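Local coordinates for protein VirX1 (Cyanophage Syn10, PDB 6QGM) that iodinates diverse substrates, as a viral halogenase of the tryptophan halogenase family that is probably flavin-dependent, at residues B[115-120]-B[495-500]; B[111-116]-B[131-136]; B[191-196]-B[230-235]; B[33-38]-B[207-212]. All coordinates share one frame; numbering follows the deposited sequence.

Contact 1: B[115-120]-B[495-500]; sequences GKLANK and EDIRKD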
loop_
_atom_site.group_PDB
_atom_site.type_symbol
_atom_site.label_atom_id
_atom_site.label_comp_id
_atom_site.label_asym_id
_atom_site.label_seq_id
_atom_site.Cartn_x
_atom_site.Cartn_y
_atom_site.Cartn_z
ATOM N N GLY B 115 18.264 -7.397 -20.180
ATOM C CA GLY B 115 18.246 -8.797 -19.716
ATOM C C GLY B 115 18.048 -9.786 -20.858
ATOM O O GLY B 115 18.760 -10.802 -20.862
ATOM N N LYS B 116 17.117 -9.528 -21.790
ATOM C CA LYS B 116 16.889 -10.417 -22.957
ATOM C C LYS B 116 18.152 -10.441 -23.830
ATOM O O LYS B 116 18.547 -11.551 -24.245
ATOM C CB LYS B 116 15.643 -10.002 -23.738
ATOM C CG LYS B 116 14.343 -10.211 -22.975
ATOM C CD LYS B 116 13.080 -9.953 -23.763
ATOM C CE LYS B 116 12.882 -10.895 -24.933
ATOM N NZ LYS B 116 11.444 -11.076 -25.251
ATOM N N LEU B 117 18.779 -9.277 -24.058
ATOM C CA LEU B 117 20.063 -9.162 -24.805
ATOM C C LEU B 117 21.127 -10.042 -24.130
ATOM O O LEU B 117 21.825 -10.792 -24.851
ATOM C CB LEU B 117 20.521 -7.698 -24.859
ATOM C CG LEU B 117 19.749 -6.799 -25.822
ATOM C CD1 LEU B 117 20.193 -5.350 -25.712
ATOM C CD2 LEU B 117 19.932 -7.281 -27.242
ATOM N N ALA B 118 21.240 -9.940 -22.801
ATOM C CA ALA B 118 22.196 -10.701 -21.961
ATOM C C ALA B 118 21.984 -12.213 -22.150
ATOM O O ALA B 118 22.999 -12.933 -22.231
ATOM C CB ALA B 118 22.055 -10.300 -20.518
ATOM N N ASN B 119 20.732 -12.678 -22.255
ATOM C CA ASN B 119 20.393 -14.119 -22.421
ATOM C C ASN B 119 20.746 -14.566 -23.841
ATOM O O ASN B 119 21.372 -15.627 -23.991
ATOM C CB ASN B 119 18.926 -14.409 -22.094
ATOM C CG ASN B 119 18.665 -14.557 -20.605
ATOM O OD1 ASN B 119 19.556 -14.954 -19.846
ATOM N ND2 ASN B 119 17.444 -14.247 -20.180
ATOM N N LYS B 120 20.357 -13.774 -24.843
ATOM C CA LYS B 120 20.518 -14.103 -26.279
ATOM C C LYS B 120 21.986 -13.992 -26.689
ATOM O O LYS B 120 22.432 -14.843 -27.457
ATOM C CB LYS B 120 19.661 -13.162 -27.115
ATOM C CG LYS B 120 18.159 -13.328 -26.940
ATOM C CD LYS B 120 17.394 -12.444 -27.924
ATOM C CE LYS B 120 16.090 -13.063 -28.361
ATOM N NZ LYS B 120 15.129 -13.007 -27.247
ATOM N N GLU B 495 18.144 -8.886 -32.867
ATOM C CA GLU B 495 19.353 -8.904 -33.743
ATOM C C GLU B 495 19.710 -7.465 -34.120
ATOM O O GLU B 495 20.910 -7.150 -34.103
ATOM C CB GLU B 495 19.101 -9.704 -35.020
ATOM C CG GLU B 495 19.031 -11.197 -34.779
ATOM C CD GLU B 495 20.393 -11.815 -34.539
ATOM O OE1 GLU B 495 21.292 -11.528 -35.372
ATOM O OE2 GLU B 495 20.563 -12.666 -33.605
ATOM N N ASP B 496 18.707 -6.630 -34.420
ATOM C CA ASP B 496 18.888 -5.211 -34.827
ATOM C C ASP B 496 19.223 -4.370 -33.589
ATOM O O ASP B 496 20.100 -3.500 -33.702
ATOM C CB ASP B 496 17.665 -4.641 -35.542
ATOM C CG ASP B 496 17.486 -5.061 -36.983
ATOM O OD1 ASP B 496 18.429 -5.628 -37.603
ATOM O OD2 ASP B 496 16.399 -4.798 -37.478
ATOM N N ILE B 497 18.567 -4.618 -32.446
ATOM C CA ILE B 497 18.871 -3.880 -31.190
ATOM C C ILE B 497 20.338 -4.136 -30.864
ATOM O O ILE B 497 21.048 -3.162 -30.555
ATOM C CB ILE B 497 17.937 -4.266 -30.031
ATOM C CG1 ILE B 497 16.485 -3.895 -30.319
ATOM C CG2 ILE B 497 18.399 -3.597 -28.753
ATOM C CD1 ILE B 497 15.511 -4.274 -29.238
ATOM N N ARG B 498 20.769 -5.395 -30.953
ATOM C CA ARG B 498 22.165 -5.836 -30.673
ATOM C C ARG B 498 23.145 -5.082 -31.577
ATOM O O ARG B 498 23.974 -4.335 -31.045
ATOM C CB ARG B 498 22.278 -7.345 -30.887
ATOM C CG ARG B 498 23.695 -7.878 -30.820
ATOM C CD ARG B 498 23.717 -9.355 -31.135
ATOM N NE ARG B 498 25.083 -9.827 -31.242
ATOM C CZ ARG B 498 25.866 -9.627 -32.284
ATOM N NH1 ARG B 498 25.400 -8.999 -33.346
ATOM N NH2 ARG B 498 27.099 -10.087 -32.293
ATOM N N LYS B 499 23.043 -5.285 -32.893
ATOM C CA LYS B 499 23.944 -4.686 -33.918
ATOM C C LYS B 499 23.939 -3.165 -33.752
ATOM O O LYS B 499 25.023 -2.595 -33.684
ATOM C CB LYS B 499 23.500 -5.121 -35.327
ATOM C CG LYS B 499 24.159 -4.458 -36.533
ATOM C CD LYS B 499 23.183 -4.182 -37.683
ATOM C CE LYS B 499 23.878 -3.663 -38.916
ATOM N NZ LYS B 499 24.803 -4.686 -39.453
ATOM N N ASP B 500 22.764 -2.540 -33.666
ATOM C CA ASP B 500 22.607 -1.062 -33.580
ATOM C C ASP B 500 23.265 -0.556 -32.299
ATOM O O ASP B 500 24.007 0.440 -32.381
ATOM C CB ASP B 500 21.144 -0.618 -33.639
ATOM C CG ASP B 500 20.540 -0.693 -35.041
ATOM O OD1 ASP B 500 21.301 -0.914 -36.018
ATOM O OD2 ASP B 500 19.311 -0.538 -35.157
#
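Leu117 swings CG to the side opposite its carbonyl carbon (chi1 -75°) and then runs straight on to CD1, while Ile497, with CG1 beside its backbone N (chi1 -64°), leaves CG2 anti to that N; together these turns bring the two methyl groups into contact between helix 113-120 and helix 494-512. The side chains cross at about a right angle, with Leu117 CD1 lying 3.9 Å from Ile497 CG2. The second branch of the leucine turns toward the next residue of the partner helix: Leu117 CD2 sits 4.3 Å from Arg498 CB. A forked leucine suits this place because one side chain can touch two successive residues, and the beta-branched isoleucine offers a methyl close to its own backbone.

Arg498 offers its backbone N and CB to the leucine. Its guanidinium group lies farther along, in a salt bridge from NE to Asp124 and a cation-pi contact with Tyr121. Lys116 and Lys120 both form salt bridges with Asp491. This is side-chain packing between two helices far apart in sequence, partly buried and far from the chain's centre. The contact is apolar and carries no directional bond, so shape governs the fit, while charged groups pair around its rim.

Contact 2: B[111-116]-B[131-136]; sequences INTWGK and ARFVNS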
loop_
_atom_site.group_PDB
_atom_site.type_symbol
_atom_site.label_atom_id
_atom_site.label_comp_id
_atom_site.label_asym_id
_atom_site.label_seq_id
_atom_site.Cartn_x
_atom_site.Cartn_y
_atom_site.Cartn_z
ATOM N N ILE B 111 12.318 -1.900 -19.648
ATOM C CA ILE B 111 13.544 -2.082 -18.801
ATOM C C ILE B 111 14.128 -3.500 -18.924
ATOM O O ILE B 111 15.347 -3.673 -18.645
ATOM C CB ILE B 111 13.238 -1.720 -17.339
ATOM C CG1 ILE B 111 14.497 -1.734 -16.465
ATOM C CG2 ILE B 111 12.162 -2.620 -16.763
ATOM C CD1 ILE B 111 14.344 -1.030 -15.122
ATOM N N ASN B 112 13.298 -4.485 -19.297
ATOM C CA ASN B 112 13.666 -5.924 -19.410
ATOM C C ASN B 112 14.458 -6.195 -20.704
ATOM O O ASN B 112 14.895 -7.356 -20.891
ATOM C CB ASN B 112 12.438 -6.836 -19.322
ATOM C CG ASN B 112 11.648 -6.637 -18.035
ATOM O OD1 ASN B 112 12.199 -6.231 -17.015
ATOM N ND2 ASN B 112 10.355 -6.889 -18.053
ATOM N N THR B 113 14.628 -5.186 -21.568
ATOM C CA THR B 113 15.339 -5.316 -22.868
ATOM C C THR B 113 16.775 -5.784 -22.602
ATOM O O THR B 113 17.191 -6.793 -23.216
ATOM C CB THR B 113 15.284 -4.014 -23.687
ATOM O OG1 THR B 113 13.924 -3.680 -23.979
ATOM C CG2 THR B 113 16.046 -4.078 -24.997
ATOM N N TRP B 114 17.510 -5.105 -21.720
ATOM C CA TRP B 114 18.942 -5.442 -21.491
ATOM C C TRP B 114 19.089 -6.922 -21.114
ATOM O O TRP B 114 19.979 -7.592 -21.670
ATOM C CB TRP B 114 19.611 -4.540 -20.451
ATOM C CG TRP B 114 21.018 -4.999 -20.251
ATOM C CD1 TRP B 114 22.095 -4.757 -21.053
ATOM C CD2 TRP B 114 21.458 -5.934 -19.261
ATOM N NE1 TRP B 114 23.190 -5.422 -20.590
ATOM C CE2 TRP B 114 22.828 -6.162 -19.494
ATOM C CE3 TRP B 114 20.831 -6.584 -18.195
ATOM C CZ2 TRP B 114 23.589 -6.993 -18.672
ATOM C CZ3 TRP B 114 21.573 -7.421 -17.400
ATOM C CH2 TRP B 114 22.936 -7.607 -17.630
ATOM N N GLY B 115 18.264 -7.397 -20.180
ATOM C CA GLY B 115 18.246 -8.797 -19.716
ATOM C C GLY B 115 18.048 -9.786 -20.858
ATOM O O GLY B 115 18.760 -10.802 -20.862
ATOM N N LYS B 116 17.117 -9.528 -21.790
ATOM C CA LYS B 116 16.889 -10.417 -22.957
ATOM C C LYS B 116 18.152 -10.441 -23.830
ATOM O O LYS B 116 18.547 -11.551 -24.245
ATOM C CB LYS B 116 15.643 -10.002 -23.738
ATOM C CG LYS B 116 14.343 -10.211 -22.975
ATOM C CD LYS B 116 13.080 -9.953 -23.763
ATOM C CE LYS B 116 12.882 -10.895 -24.933
ATOM N NZ LYS B 116 11.444 -11.076 -25.251
ATOM N N ALA B 131 24.738 -0.849 -17.312
ATOM C CA ALA B 131 24.914 0.587 -16.998
ATOM C C ALA B 131 25.126 1.367 -18.313
ATOM O O ALA B 131 24.476 2.409 -18.507
ATOM C CB ALA B 131 26.060 0.760 -16.033
ATOM N N ARG B 132 26.000 0.857 -19.188
ATOM C CA ARG B 132 26.298 1.451 -20.509
ATOM C C ARG B 132 25.011 1.543 -21.313
ATOM O O ARG B 132 24.833 2.534 -22.015
ATOM C CB ARG B 132 27.291 0.592 -21.287
ATOM C CG ARG B 132 28.505 0.165 -20.485
ATOM C CD ARG B 132 29.752 0.302 -21.310
ATOM N NE ARG B 132 30.864 -0.352 -20.640
ATOM C CZ ARG B 132 31.329 -1.554 -20.934
ATOM N NH1 ARG B 132 30.803 -2.265 -21.922
ATOM N NH2 ARG B 132 32.348 -2.035 -20.245
ATOM N N PHE B 133 24.164 0.519 -21.214
ATOM C CA PHE B 133 22.958 0.356 -22.051
ATOM C C PHE B 133 21.840 1.271 -21.551
ATOM O O PHE B 133 20.888 1.441 -22.296
ATOM C CB PHE B 133 22.508 -1.104 -22.070
ATOM C CG PHE B 133 21.370 -1.408 -23.017
ATOM C CD1 PHE B 133 21.607 -1.639 -24.364
ATOM C CD2 PHE B 133 20.063 -1.456 -22.564
ATOM C CE1 PHE B 133 20.555 -1.911 -25.232
ATOM C CE2 PHE B 133 19.022 -1.739 -23.435
ATOM C CZ PHE B 133 19.262 -1.965 -24.767
ATOM N N VAL B 134 21.920 1.839 -20.351
ATOM C CA VAL B 134 20.787 2.654 -19.803
ATOM C C VAL B 134 21.257 4.040 -19.363
ATOM O O VAL B 134 20.386 4.896 -19.138
ATOM C CB VAL B 134 20.067 1.939 -18.649
ATOM C CG1 VAL B 134 19.500 0.609 -19.118
ATOM C CG2 VAL B 134 20.973 1.778 -17.427
ATOM N N ASN B 135 22.569 4.272 -19.276
ATOM C CA ASN B 135 23.129 5.539 -18.737
ATOM C C ASN B 135 24.468 5.803 -19.426
ATOM O O ASN B 135 25.355 4.939 -19.382
ATOM C CB ASN B 135 23.225 5.505 -17.211
ATOM C CG ASN B 135 23.799 6.779 -16.651
ATOM O OD1 ASN B 135 24.779 7.287 -17.198
ATOM N ND2 ASN B 135 23.205 7.286 -15.566
ATOM N N SER B 136 24.591 6.967 -20.053
ATOM C CA SER B 136 25.769 7.379 -20.855
ATOM C C SER B 136 26.781 8.069 -19.937
ATOM O O SER B 136 27.966 8.135 -20.301
ATOM C CB SER B 136 25.350 8.256 -22.025
ATOM O OG SER B 136 24.393 7.588 -22.849
#
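Phe133 reaches from helix 129-134 to the first turn of helix 113-120, where Trp114 and Thr113 receive it. Starting at the root, Phe133 CB lies 3.8 Å from Trp114 CD1, the pyrrole-side carbon of the indole. One bond further, Phe133 CG keeps to the same partner, 3.9 Å from Trp114 CD1. The ring then passes the root of the tryptophan, with Phe133 CD2 3.8 Å from Trp114 CB. Beyond it, Phe133 CE2 comes within 4.1 Å of both Trp114 N and Thr113 CG2, and at the tip Phe133 CZ meets Thr113 CG2 at 3.9 Å. Phenylalanine suits this path, since a flat apolar ring is long enough to touch two consecutive residues.

The phenyl ring and the five-membered ring of Trp114 have centroids 5.6 Å apart and planes inclined at 52°, an oblique aromatic pair. Both side chains hold CG anti to the backbone N, which sends each ring outward toward the other helix. Threonine gives a methyl to the phenyl tip while its OG1 bonds back to Gly110 O. Trp114 NE1 is likewise satisfied, by Thr129 OG1, and its ring meets Phe130 edge-to-face; Trp501 of helix 494-512 adds another ring beside Phe133. This is an aromatic cluster joining two helices consecutive in the chain, buried in a helical region well away from the Rossmann-type sheet.

Contact 3: B[191-196]-B[230-235]; sequences GKVTGY and SLLLGE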
loop_
_atom_site.group_PDB
_atom_site.type_symbol
_atom_site.label_atom_id
_atom_site.label_comp_id
_atom_site.label_asym_id
_atom_site.label_seq_id
_atom_site.Cartn_x
_atom_site.Cartn_y
_atom_site.Cartn_z
ATOM N N GLY B 191 34.857 27.062 22.702
ATOM C CA GLY B 191 34.585 26.447 24.008
ATOM C C GLY B 191 34.212 24.982 23.912
ATOM O O GLY B 191 33.815 24.526 22.835
ATOM N N LYS B 192 34.408 24.273 25.020
ATOM C CA LYS B 192 34.026 22.856 25.233
ATOM C C LYS B 192 32.696 22.861 25.991
ATOM O O LYS B 192 32.639 23.494 27.061
ATOM C CB LYS B 192 35.132 22.137 26.016
ATOM C CG LYS B 192 34.804 20.716 26.461
ATOM C CD LYS B 192 35.984 19.916 26.900
ATOM C CE LYS B 192 35.600 18.711 27.728
ATOM N NZ LYS B 192 36.754 18.275 28.548
ATOM N N VAL B 193 31.665 22.229 25.430
ATOM C CA VAL B 193 30.381 21.926 26.130
ATOM C C VAL B 193 30.655 20.832 27.165
ATOM O O VAL B 193 31.022 19.722 26.738
ATOM C CB VAL B 193 29.289 21.476 25.147
ATOM C CG1 VAL B 193 28.032 21.032 25.878
ATOM C CG2 VAL B 193 28.992 22.578 24.146
ATOM N N THR B 194 30.494 21.138 28.459
ATOM C CA THR B 194 30.847 20.236 29.590
ATOM C C THR B 194 29.586 19.645 30.226
ATOM O O THR B 194 29.682 18.513 30.724
ATOM C CB THR B 194 31.720 20.945 30.634
ATOM O OG1 THR B 194 30.990 21.993 31.279
ATOM C CG2 THR B 194 32.988 21.502 30.025
ATOM N N GLY B 195 28.463 20.368 30.214
ATOM C CA GLY B 195 27.224 19.943 30.892
ATOM C C GLY B 195 25.998 20.696 30.400
ATOM O O GLY B 195 26.085 21.413 29.366
ATOM N N TYR B 196 24.888 20.554 31.130
ATOM C CA TYR B 196 23.561 21.121 30.768
ATOM C C TYR B 196 22.686 21.230 32.010
ATOM O O TYR B 196 22.975 20.593 32.983
ATOM C CB TYR B 196 22.850 20.214 29.764
ATOM C CG TYR B 196 22.448 18.885 30.346
ATOM C CD1 TYR B 196 23.310 17.807 30.290
ATOM C CD2 TYR B 196 21.212 18.691 30.932
ATOM C CE1 TYR B 196 22.968 16.563 30.796
ATOM C CE2 TYR B 196 20.877 17.463 31.489
ATOM C CZ TYR B 196 21.739 16.390 31.388
ATOM O OH TYR B 196 21.414 15.173 31.891
ATOM N N SER B 230 27.685 12.192 19.877
ATOM C CA SER B 230 26.247 12.511 20.059
ATOM C C SER B 230 26.048 13.051 21.474
ATOM O O SER B 230 25.233 12.476 22.215
ATOM C CB SER B 230 25.363 11.313 19.780
ATOM O OG SER B 230 24.001 11.706 19.725
ATOM N N LEU B 231 26.783 14.109 21.837
ATOM C CA LEU B 231 26.825 14.648 23.222
ATOM C C LEU B 231 25.443 15.144 23.657
ATOM O O LEU B 231 25.079 14.886 24.792
ATOM C CB LEU B 231 27.868 15.763 23.299
ATOM C CG LEU B 231 28.100 16.309 24.699
ATOM C CD1 LEU B 231 28.715 15.222 25.597
ATOM C CD2 LEU B 231 28.954 17.584 24.661
ATOM N N LEU B 232 24.712 15.856 22.803
ATOM C CA LEU B 232 23.422 16.516 23.179
ATOM C C LEU B 232 22.257 15.532 23.008
ATOM O O LEU B 232 21.473 15.378 23.948
ATOM C CB LEU B 232 23.221 17.787 22.345
ATOM C CG LEU B 232 23.775 19.073 22.964
ATOM C CD1 LEU B 232 25.252 18.963 23.329
ATOM C CD2 LEU B 232 23.541 20.250 22.026
ATOM N N LEU B 233 22.155 14.871 21.857
ATOM C CA LEU B 233 21.009 13.981 21.537
ATOM C C LEU B 233 21.133 12.689 22.348
ATOM O O LEU B 233 20.208 12.376 23.138
ATOM C CB LEU B 233 20.984 13.705 20.030
ATOM C CG LEU B 233 19.854 12.796 19.553
ATOM C CD1 LEU B 233 18.514 13.256 20.112
ATOM C CD2 LEU B 233 19.796 12.733 18.038
ATOM N N GLY B 234 22.244 11.978 22.147
ATOM C CA GLY B 234 22.514 10.656 22.751
ATOM C C GLY B 234 22.795 10.755 24.247
ATOM O O GLY B 234 22.071 10.088 24.999
ATOM N N GLU B 235 23.800 11.538 24.661
ATOM C CA GLU B 235 24.258 11.594 26.067
ATOM C C GLU B 235 23.264 12.430 26.882
ATOM O O GLU B 235 22.562 11.836 27.718
ATOM C CB GLU B 235 25.704 12.089 26.213
ATOM C CG GLU B 235 26.222 11.846 27.642
ATOM C CD GLU B 235 27.651 12.241 27.960
ATOM O OE1 GLU B 235 28.545 11.717 27.285
ATOM O OE2 GLU B 235 27.873 13.049 28.902
#
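Val193, in strand 187-198 just before its bulge, faces Leu231 in the first turn of helix 231-236, their CA atoms 8.6 Å apart. The strand belongs to the mixed sheet of a Rossmann-type nucleotide-binding fold, as expected for a tryptophan halogenase, and the short helix packs against that sheet. Just past the contact the strand forms a classic beta bulge, in which Thr194 and Gly195 both face Ile210; Gly195 is almost fully extended there.

The valine and leucine side chains run past each other in opposite directions. Leu231 CD2 does most of the touching, 3.8 Å from Val193 CG1 and 3.6 Å from Val193 O. Leu231 carries CG anti to its backbone N (chi1 -175°), which aims the fork at the strand. Leu232 starts off at an angle to the strand, yet its CD1 curls in to 4.3 Å from the same Val193 CG1. One methyl of compact valine thus meets both leucines, with Val10 of strand 6-10 and Ile209 of strand 206-211 also against the valine.

At the helix start, Asp224 OD2 accepts bonds from Leu232 N and Leu233 N. The opening turn is of the wider pi type, with Glu235 N bonded to Ser230 O, and Gly234 N also donates a bent hydrogen bond, 3.0 Å long with an angle of 135° at the hydrogen, to Ser230 OG.

Contact 4: B[33-38]-B[207-212]; sequences ALIEDP and KYIILD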
loop_
_atom_site.group_PDB
_atom_site.type_symbol
_atom_site.label_atom_id
_atom_site.label_comp_id
_atom_site.label_asym_id
_atom_site.label_seq_id
_atom_site.Cartn_x
_atom_site.Cartn_y
_atom_site.Cartn_z
ATOM N N ALA B 33 24.278 30.904 16.824
ATOM C CA ALA B 33 25.636 30.745 17.392
ATOM C C ALA B 33 26.124 29.330 17.086
ATOM O O ALA B 33 25.273 28.398 17.050
ATOM C CB ALA B 33 25.621 31.022 18.867
ATOM N N LEU B 34 27.428 29.178 16.820
ATOM C CA LEU B 34 28.085 27.852 16.672
ATOM C C LEU B 34 29.206 27.716 17.701
ATOM O O LEU B 34 30.138 28.544 17.679
ATOM C CB LEU B 34 28.626 27.668 15.254
ATOM C CG LEU B 34 29.089 26.245 14.944
ATOM C CD1 LEU B 34 28.756 25.859 13.522
ATOM C CD2 LEU B 34 30.572 26.064 15.230
ATOM N N ILE B 35 29.101 26.689 18.549
ATOM C CA ILE B 35 30.080 26.355 19.622
ATOM C C ILE B 35 31.008 25.269 19.079
ATOM O O ILE B 35 30.510 24.183 18.697
ATOM C CB ILE B 35 29.341 25.919 20.900
ATOM C CG1 ILE B 35 28.491 27.058 21.471
ATOM C CG2 ILE B 35 30.312 25.370 21.922
ATOM C CD1 ILE B 35 27.246 26.597 22.175
ATOM N N GLU B 36 32.303 25.571 19.045
ATOM C CA GLU B 36 33.359 24.711 18.458
ATOM C C GLU B 36 34.493 24.666 19.484
ATOM O O GLU B 36 34.775 25.720 20.074
ATOM C CB GLU B 36 33.702 25.285 17.082
ATOM C CG GLU B 36 35.062 24.909 16.528
ATOM C CD GLU B 36 35.389 25.663 15.248
ATOM O OE1 GLU B 36 34.790 25.340 14.213
ATOM O OE2 GLU B 36 36.243 26.593 15.280
ATOM N N ASP B 37 35.048 23.482 19.759
ATOM C CA ASP B 37 36.171 23.266 20.711
ATOM C C ASP B 37 37.476 23.470 19.947
ATOM O O ASP B 37 37.796 22.676 19.063
ATOM C CB ASP B 37 36.111 21.869 21.326
ATOM C CG ASP B 37 37.125 21.613 22.431
ATOM O OD1 ASP B 37 38.253 22.168 22.345
ATOM O OD2 ASP B 37 36.769 20.854 23.376
ATOM N N PRO B 38 38.249 24.532 20.246
ATOM C CA PRO B 38 39.524 24.753 19.564
ATOM C C PRO B 38 40.459 23.525 19.630
ATOM O O PRO B 38 41.133 23.253 18.666
ATOM C CB PRO B 38 40.146 25.951 20.302
ATOM C CG PRO B 38 38.989 26.645 21.001
ATOM C CD PRO B 38 37.913 25.598 21.201
ATOM N N LYS B 207 17.415 24.156 29.505
ATOM C CA LYS B 207 17.237 25.574 29.904
ATOM C C LYS B 207 18.451 26.349 29.390
ATOM O O LYS B 207 18.296 27.500 28.950
ATOM C CB LYS B 207 17.052 25.663 31.419
ATOM C CG LYS B 207 16.817 27.063 31.968
ATOM C CD LYS B 207 17.347 27.279 33.389
ATOM C CE LYS B 207 16.473 26.752 34.506
ATOM N NZ LYS B 207 15.832 27.871 35.232
ATOM N N TYR B 208 19.620 25.719 29.459
ATOM C CA TYR B 208 20.893 26.176 28.849
ATOM C C TYR B 208 21.862 24.991 28.804
ATOM O O TYR B 208 21.581 23.963 29.441
ATOM C CB TYR B 208 21.482 27.359 29.618
ATOM C CG TYR B 208 21.704 27.123 31.086
ATOM C CD1 TYR B 208 20.700 27.373 32.001
ATOM C CD2 TYR B 208 22.928 26.706 31.570
ATOM C CE1 TYR B 208 20.909 27.241 33.367
ATOM C CE2 TYR B 208 23.157 26.572 32.930
ATOM C CZ TYR B 208 22.134 26.799 33.831
ATOM O OH TYR B 208 22.373 26.625 35.164
ATOM N N ILE B 209 22.954 25.116 28.051
ATOM C CA ILE B 209 24.101 24.160 28.116
ATOM C C ILE B 209 25.281 24.914 28.737
ATOM O O ILE B 209 25.268 26.172 28.673
ATOM C CB ILE B 209 24.438 23.559 26.733
ATOM C CG1 ILE B 209 24.746 24.645 25.700
ATOM C CG2 ILE B 209 23.327 22.626 26.272
ATOM C CD1 ILE B 209 25.314 24.123 24.410
ATOM N N ILE B 210 26.230 24.179 29.321
ATOM C CA ILE B 210 27.396 24.764 30.037
ATOM C C ILE B 210 28.640 24.633 29.154
ATOM O O ILE B 210 28.879 23.523 28.602
ATOM C CB ILE B 210 27.619 24.118 31.418
ATOM C CG1 ILE B 210 26.315 23.810 32.138
ATOM C CG2 ILE B 210 28.524 25.004 32.262
ATOM C CD1 ILE B 210 25.472 24.998 32.320
ATOM N N LEU B 211 29.399 25.735 29.073
ATOM C CA LEU B 211 30.680 25.876 28.342
ATOM C C LEU B 211 31.832 25.963 29.348
ATOM O O LEU B 211 31.800 26.877 30.196
ATOM C CB LEU B 211 30.603 27.149 27.498
ATOM C CG LEU B 211 31.172 27.003 26.095
ATOM C CD1 LEU B 211 30.184 26.267 25.207
ATOM C CD2 LEU B 211 31.529 28.359 25.507
ATOM N N ASP B 212 32.816 25.063 29.245
ATOM C CA ASP B 212 34.056 25.076 30.070
ATOM C C ASP B 212 33.692 25.130 31.561
ATOM O O ASP B 212 34.355 25.890 32.308
ATOM C CB ASP B 212 34.950 26.253 29.661
ATOM C CG ASP B 212 35.236 26.305 28.172
ATOM O OD1 ASP B 212 35.498 25.217 27.588
ATOM O OD2 ASP B 212 35.181 27.426 27.611
#
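Ile35 meets Ile209 tip to tip, each side chain extended toward the other until Ile35 CD1 and Ile209 CD1 stand 3.9 Å apart. Its relation to Leu211 is different: the two cross obliquely, and it is the short branch of the isoleucine, CG2, that approaches Leu211 CD1, at 3.4 Å in a model of modest resolution. Ile35 can serve both because its branches diverge, CG2 lying anti to the backbone N and CG1 beside that N (chi1 -64°). Ile209 instead places CG1 between its backbone N and carbonyl carbon, at chi1 57°, from which CD1 reaches Ile35 CD1.

All three residues are buried on one face of the Rossmann-type mixed sheet. Strand 31-36 and strand 206-211 are not neighbours in it; strand 187-198 runs between them, parallel to the first and antiparallel to the second, so the side chains lean across that intervening strand. Ile209 and Leu211, two positions apart on a strand, naturally project to the same side. Beta-branched isoleucine suits such extended backbone and fills the interior with hydrocarbon. Ile217 of the edge strand 215-217 touches Ile35, Ile209 and Leu211 alike. At the strand end, Asp212 OD1 accepts a hydrogen bond from Lys192 N.

From the N terminus, residues 33-38 open contact 4. Helix 113-120 then starts contacts 1 and 2 from overlapping segments. Contact 2 closes first, at 131-136, making a short loop nested within that of contact 4. Residues 191-196 open contact 3, contact 4 closes at 207-212, and contact 3 closes at 230-235, so these two cross. Contact 1 closes last, at 495-500; its loop contains contact 3 and crosses contact 4. In space there are two groups. Contacts 1 and 2, with centres 10 Å apart, join helices; contacts 3 and 4, 8 Å apart, join parts of the Rossmann-type sheet and its helix 231-236 on the opposite side of the chain's centre.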